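Local coordinates for protein D-alanyl-D-alanine carboxypeptidase (Vibrio cholerae, PDB 5TR7) that probably removes the terminal D-alanine from peptidoglycan precursor peptides, as a penicillin-binding serine carboxypeptidase of the S11 family, at residues L56-I62 / G82-S88; L13-H17 / Q158-R162. All coordinates share one frame; numbering follows the deposited sequence.

Contact 1 (L56-I62 / G82-S88)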
# COMPACT_ATOMS: atom_id res chain seq x y z
N LEU A 56 -9.09 3.34 -17.46
CA LEU A 56 -9.08 4.42 -16.52
C LEU A 56 -10.29 5.38 -16.73
O LEU A 56 -10.71 6.05 -15.81
CB LEU A 56 -7.77 5.19 -16.69
CG LEU A 56 -6.50 4.44 -16.38
CD1 LEU A 56 -5.31 5.32 -16.61
CD2 LEU A 56 -6.50 3.98 -14.91
N ASN A 57 -10.87 5.36 -17.93
CA ASN A 57 -12.03 6.19 -18.29
C ASN A 57 -13.39 5.51 -18.03
O ASN A 57 -14.43 6.14 -18.24
CB ASN A 57 -11.96 6.65 -19.76
CG ASN A 57 -10.80 7.61 -20.03
OD1 ASN A 57 -10.44 8.42 -19.20
ND2 ASN A 57 -10.22 7.56 -21.25
N ASP A 58 -13.43 4.25 -17.57
CA ASP A 58 -14.73 3.62 -17.27
C ASP A 58 -15.40 4.28 -16.11
O ASP A 58 -14.73 4.76 -15.17
CB ASP A 58 -14.59 2.15 -16.78
CG ASP A 58 -13.97 1.24 -17.77
OD1 ASP A 58 -14.14 1.50 -18.98
OD2 ASP A 58 -13.31 0.26 -17.33
N ASP A 59 -16.72 4.26 -16.17
CA ASP A 59 -17.57 4.77 -15.14
C ASP A 59 -17.89 3.56 -14.27
O ASP A 59 -18.39 2.56 -14.72
CB ASP A 59 -18.85 5.30 -15.77
CG ASP A 59 -18.59 6.46 -16.69
OD1 ASP A 59 -17.96 7.44 -16.30
OD2 ASP A 59 -19.03 6.39 -17.81
N VAL A 60 -17.59 3.65 -13.00
CA VAL A 60 -17.84 2.55 -12.14
C VAL A 60 -19.05 2.78 -11.29
O VAL A 60 -19.17 3.82 -10.65
CB VAL A 60 -16.64 2.35 -11.17
CG1 VAL A 60 -16.87 1.08 -10.34
CG2 VAL A 60 -15.34 2.22 -11.94
N VAL A 61 -19.91 1.78 -11.24
CA VAL A 61 -21.10 1.79 -10.40
C VAL A 61 -20.68 1.67 -8.93
O VAL A 61 -19.81 0.87 -8.56
CB VAL A 61 -21.95 0.55 -10.65
CG1 VAL A 61 -23.18 0.56 -9.76
CG2 VAL A 61 -22.37 0.48 -12.11
N ILE A 62 -21.29 2.48 -8.09
CA ILE A 62 -21.03 2.43 -6.69
C ILE A 62 -22.20 1.68 -6.09
O ILE A 62 -23.31 2.16 -6.13
CB ILE A 62 -20.94 3.84 -6.10
CG1 ILE A 62 -19.92 4.67 -6.87
CG2 ILE A 62 -20.68 3.74 -4.62
CD1 ILE A 62 -18.52 4.05 -6.96
N GLY A 82 -25.43 4.41 -6.15
CA GLY A 82 -26.20 4.83 -7.31
C GLY A 82 -25.57 5.87 -8.22
O GLY A 82 -26.19 6.30 -9.18
N THR A 83 -24.38 6.33 -7.89
CA THR A 83 -23.68 7.25 -8.76
C THR A 83 -22.60 6.43 -9.44
O THR A 83 -22.51 5.20 -9.25
CB THR A 83 -22.93 8.34 -8.00
OG1 THR A 83 -21.84 7.73 -7.24
CG2 THR A 83 -23.93 9.21 -7.13
N THR A 84 -21.88 7.08 -10.36
CA THR A 84 -20.76 6.47 -10.95
C THR A 84 -19.55 7.35 -10.69
O THR A 84 -19.67 8.60 -10.58
CB THR A 84 -20.89 6.25 -12.44
OG1 THR A 84 -20.91 7.52 -13.16
CG2 THR A 84 -22.12 5.37 -12.75
N VAL A 85 -18.39 6.71 -10.67
CA VAL A 85 -17.11 7.37 -10.47
C VAL A 85 -16.14 6.74 -11.49
O VAL A 85 -16.21 5.56 -11.76
CB VAL A 85 -16.54 7.12 -9.06
CG1 VAL A 85 -15.22 7.85 -8.87
CG2 VAL A 85 -17.53 7.53 -7.98
N LYS A 86 -15.23 7.54 -12.02
CA LYS A 86 -14.22 7.04 -12.93
C LYS A 86 -13.18 6.18 -12.23
O LYS A 86 -12.87 6.38 -11.06
CB LYS A 86 -13.57 8.18 -13.66
CG LYS A 86 -14.65 8.83 -14.53
CD LYS A 86 -14.16 9.77 -15.57
CE LYS A 86 -13.13 9.10 -16.51
NZ LYS A 86 -12.66 9.82 -17.75
N VAL A 87 -12.66 5.18 -12.95
CA VAL A 87 -11.60 4.28 -12.47
C VAL A 87 -10.39 5.05 -11.99
O VAL A 87 -9.94 4.80 -10.91
CB VAL A 87 -11.16 3.26 -13.55
CG1 VAL A 87 -9.84 2.61 -13.22
CG2 VAL A 87 -12.23 2.21 -13.73
N SER A 88 -9.90 6.02 -12.74
CA SER A 88 -8.74 6.79 -12.25
C SER A 88 -8.97 7.47 -10.92
O SER A 88 -8.11 7.50 -10.10
CB SER A 88 -8.23 7.79 -13.27
OG SER A 88 -9.18 8.75 -13.51

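Contact 2 (L13-H17 / Q158-R162)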
# COMPACT_ATOMS: atom_id res chain seq x y z
N LEU A 13 14.60 -4.06 5.21
CA LEU A 13 15.16 -3.11 4.30
C LEU A 13 15.66 -3.95 3.17
O LEU A 13 16.43 -4.83 3.38
CB LEU A 13 16.29 -2.35 4.94
CG LEU A 13 17.12 -1.48 4.02
CD1 LEU A 13 16.23 -0.58 3.21
CD2 LEU A 13 18.11 -0.67 4.81
N MET A 14 15.24 -3.65 1.96
CA MET A 14 15.60 -4.45 0.81
C MET A 14 16.13 -3.64 -0.32
O MET A 14 15.61 -2.57 -0.63
CB MET A 14 14.34 -5.20 0.35
CG MET A 14 14.46 -5.97 -0.95
SD MET A 14 12.91 -6.72 -1.44
CE MET A 14 12.89 -8.14 -0.36
N ASP A 15 17.18 -4.16 -0.94
CA ASP A 15 17.71 -3.56 -2.16
C ASP A 15 16.71 -3.91 -3.29
O ASP A 15 16.45 -5.07 -3.54
CB ASP A 15 19.10 -4.16 -2.48
CG ASP A 15 19.53 -3.92 -3.91
OD1 ASP A 15 19.26 -2.85 -4.49
OD2 ASP A 15 20.13 -4.84 -4.46
N TYR A 16 16.16 -2.90 -3.95
CA TYR A 16 15.20 -3.10 -5.00
C TYR A 16 15.77 -3.89 -6.13
O TYR A 16 15.05 -4.69 -6.70
CB TYR A 16 14.65 -1.77 -5.58
CG TYR A 16 13.84 -1.97 -6.85
CD1 TYR A 16 12.46 -2.20 -6.79
CD2 TYR A 16 14.43 -1.92 -8.10
CE1 TYR A 16 11.74 -2.41 -7.94
CE2 TYR A 16 13.69 -2.10 -9.27
CZ TYR A 16 12.34 -2.36 -9.17
OH TYR A 16 11.55 -2.60 -10.30
N HIS A 17 17.02 -3.65 -6.52
CA HIS A 17 17.60 -4.33 -7.68
C HIS A 17 17.73 -5.86 -7.55
O HIS A 17 17.15 -6.59 -8.33
CB HIS A 17 18.95 -3.71 -8.08
CG HIS A 17 18.89 -2.23 -8.29
ND1 HIS A 17 17.93 -1.63 -9.10
CD2 HIS A 17 19.67 -1.22 -7.83
CE1 HIS A 17 18.10 -0.31 -9.08
NE2 HIS A 17 19.13 -0.04 -8.30
N GLN A 158 8.04 -3.77 -3.90
CA GLN A 158 8.98 -3.94 -4.99
C GLN A 158 8.23 -4.30 -6.29
O GLN A 158 8.54 -3.75 -7.36
CB GLN A 158 9.98 -5.07 -4.65
CG GLN A 158 10.97 -5.43 -5.76
CD GLN A 158 11.77 -6.69 -5.50
OE1 GLN A 158 11.26 -7.70 -5.07
NE2 GLN A 158 13.06 -6.59 -5.68
N ALA A 159 7.28 -5.21 -6.19
CA ALA A 159 6.49 -5.63 -7.37
C ALA A 159 5.66 -4.52 -7.96
O ALA A 159 5.43 -4.50 -9.18
CB ALA A 159 5.56 -6.79 -7.00
N LEU A 160 5.17 -3.63 -7.09
CA LEU A 160 4.42 -2.49 -7.58
C LEU A 160 5.28 -1.62 -8.49
O LEU A 160 4.87 -1.19 -9.56
CB LEU A 160 3.89 -1.60 -6.45
CG LEU A 160 2.61 -1.95 -5.72
CD1 LEU A 160 2.50 -1.14 -4.41
CD2 LEU A 160 1.39 -1.82 -6.63
N ILE A 161 6.46 -1.29 -8.01
CA ILE A 161 7.40 -0.47 -8.79
C ILE A 161 7.86 -1.21 -10.01
O ILE A 161 7.96 -0.69 -11.09
CB ILE A 161 8.61 -0.22 -7.93
CG1 ILE A 161 8.20 0.59 -6.69
CG2 ILE A 161 9.74 0.40 -8.73
CD1 ILE A 161 9.29 0.66 -5.62
N ARG A 162 8.10 -2.50 -9.85
CA ARG A 162 8.62 -3.28 -10.98
C ARG A 162 7.67 -3.64 -12.06
O ARG A 162 8.06 -3.65 -13.24
CB ARG A 162 9.16 -4.63 -10.43
CG ARG A 162 9.86 -5.53 -11.41
CD ARG A 162 9.32 -6.94 -11.19
NE ARG A 162 9.67 -7.53 -9.95
CZ ARG A 162 8.97 -8.46 -9.28
NH1 ARG A 162 7.74 -8.88 -9.55
NH2 ARG A 162 9.49 -8.91 -8.18

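Contact 1 (L56-I62 / G82-S88)
Val60 and Val85 form the hydrogen-bonded pair at the middle of a small two-stranded antiparallel sheet, strands 59-61 and 84-86. Val60 N donates a hydrogen bond to Val85 O at 2.7 Å, and Val85 N donates one to Val60 O at 3.0 Å. Asp59 with Lys86 and Val61 with Thr84 are the non-hydrogen-bonded pairs on either side. The ladder runs on past the strands: Ile62 N binds Thr83 O, and Gly82 N binds Ile62 O.

At the other end the chain of 82-88 turns into a helix. Lys86 sits at the N-cap position. The first-turn amides of Val87 and Ser88 are taken up by Asp58 O and Leu56 O, the latter at 3.2 Å from Ser88 N. The segment 56-62 thus supplies backbone acceptors to this helix start.

The two faces differ. Val60 and Val85 make the apolar face, and Ile62 and Val87, just beyond the strands, extend this packing. Val60 CG2 meets Val87 CG2 at 3.6 Å, and Ile62 CD1 reaches Val85 CG2 at 3.8 Å. Val87 CG1, anti to its own backbone N (chi1 164°), is the branch placed against Leu56 CD2, and the two side chains cross at about a right angle. Asp59, Val61, Thr84 and Lys86 point to the opposite face. Lys86 bends at chi3 (56°) and runs alongside Asn57. Its NZ lies 3.0 Å from Asn57 OD1, as a hydrogen bond from above the carbonyl plane.

Helix 100-111 packs on the apolar side: His109 touches Val60 and Val87, Ala105 touches Ile62, and Met106 touches Val87. His109 NE2 is also hydrogen-bonded to Asp58 OD2, as is Ser55 N. Leu90 of helix 87-95 lies against Val60 and Val85.

Contact 2 (L13-H17 / Q158-R162)
Tyr16, just past the end of strand 10-15, reaches helix 150-163, where Gln158, Ile161 and Arg162 receive it. From CB the side chain runs anti to the backbone N (chi1 169°), which brings the ring up against the helix. CD1 then meets Gln158 CG at 3.7 Å. CE1 comes next, with Ile161 CG2 at 3.5 Å, placed obliquely to the ring. Gln158 O lies at the ring edge, near its plane; its helix bond is with Arg162 N. At the tip, OH sits close to the backbone and CB of Arg162, 3.1 Å from Arg162 CB. Its approach to Arg162 N has too poor an angle for a hydrogen bond.

The backbone of Tyr16 is gripped as well. Gln158 is extended beyond CG, and its NE2 donates to Tyr16 O at 2.9 Å. The acceptor lies in the plane of the Gln158 amide, while the donor is tilted 29° from the carbonyl plane of Tyr16. Ring and amide planes stand 77° apart. Gln158 OE1 faces Met14 SD at 4.1 Å.

Arg222 of strand 221-230 touches both Tyr16 and Ile161. The contact joins the five-stranded antiparallel sheet to a helix of the helical part, the two-part build of the penicillin-binding and beta-lactamase fold.

The centre of contact 1 is about 21 Å from the centre of the chain, that of contact 2 about 13 Å. Both are partly buried, but six of 14 touching residues are exposed in contact 1, one of six in contact 2. They share no element. Their centres are 31 Å apart. Contact 1 is local: its segments are only 20 residues apart and pair mainly through backbone bonds. Contact 2 links a strand and a helix 141 residues apart, with one side-chain-to-backbone bond and packing round an aromatic ring. Contact 1 lies away from the annotated sites. In contact 2, the Ile161 side chain is about 11 Å from that of Lys201, a predicted substrate-binding residue.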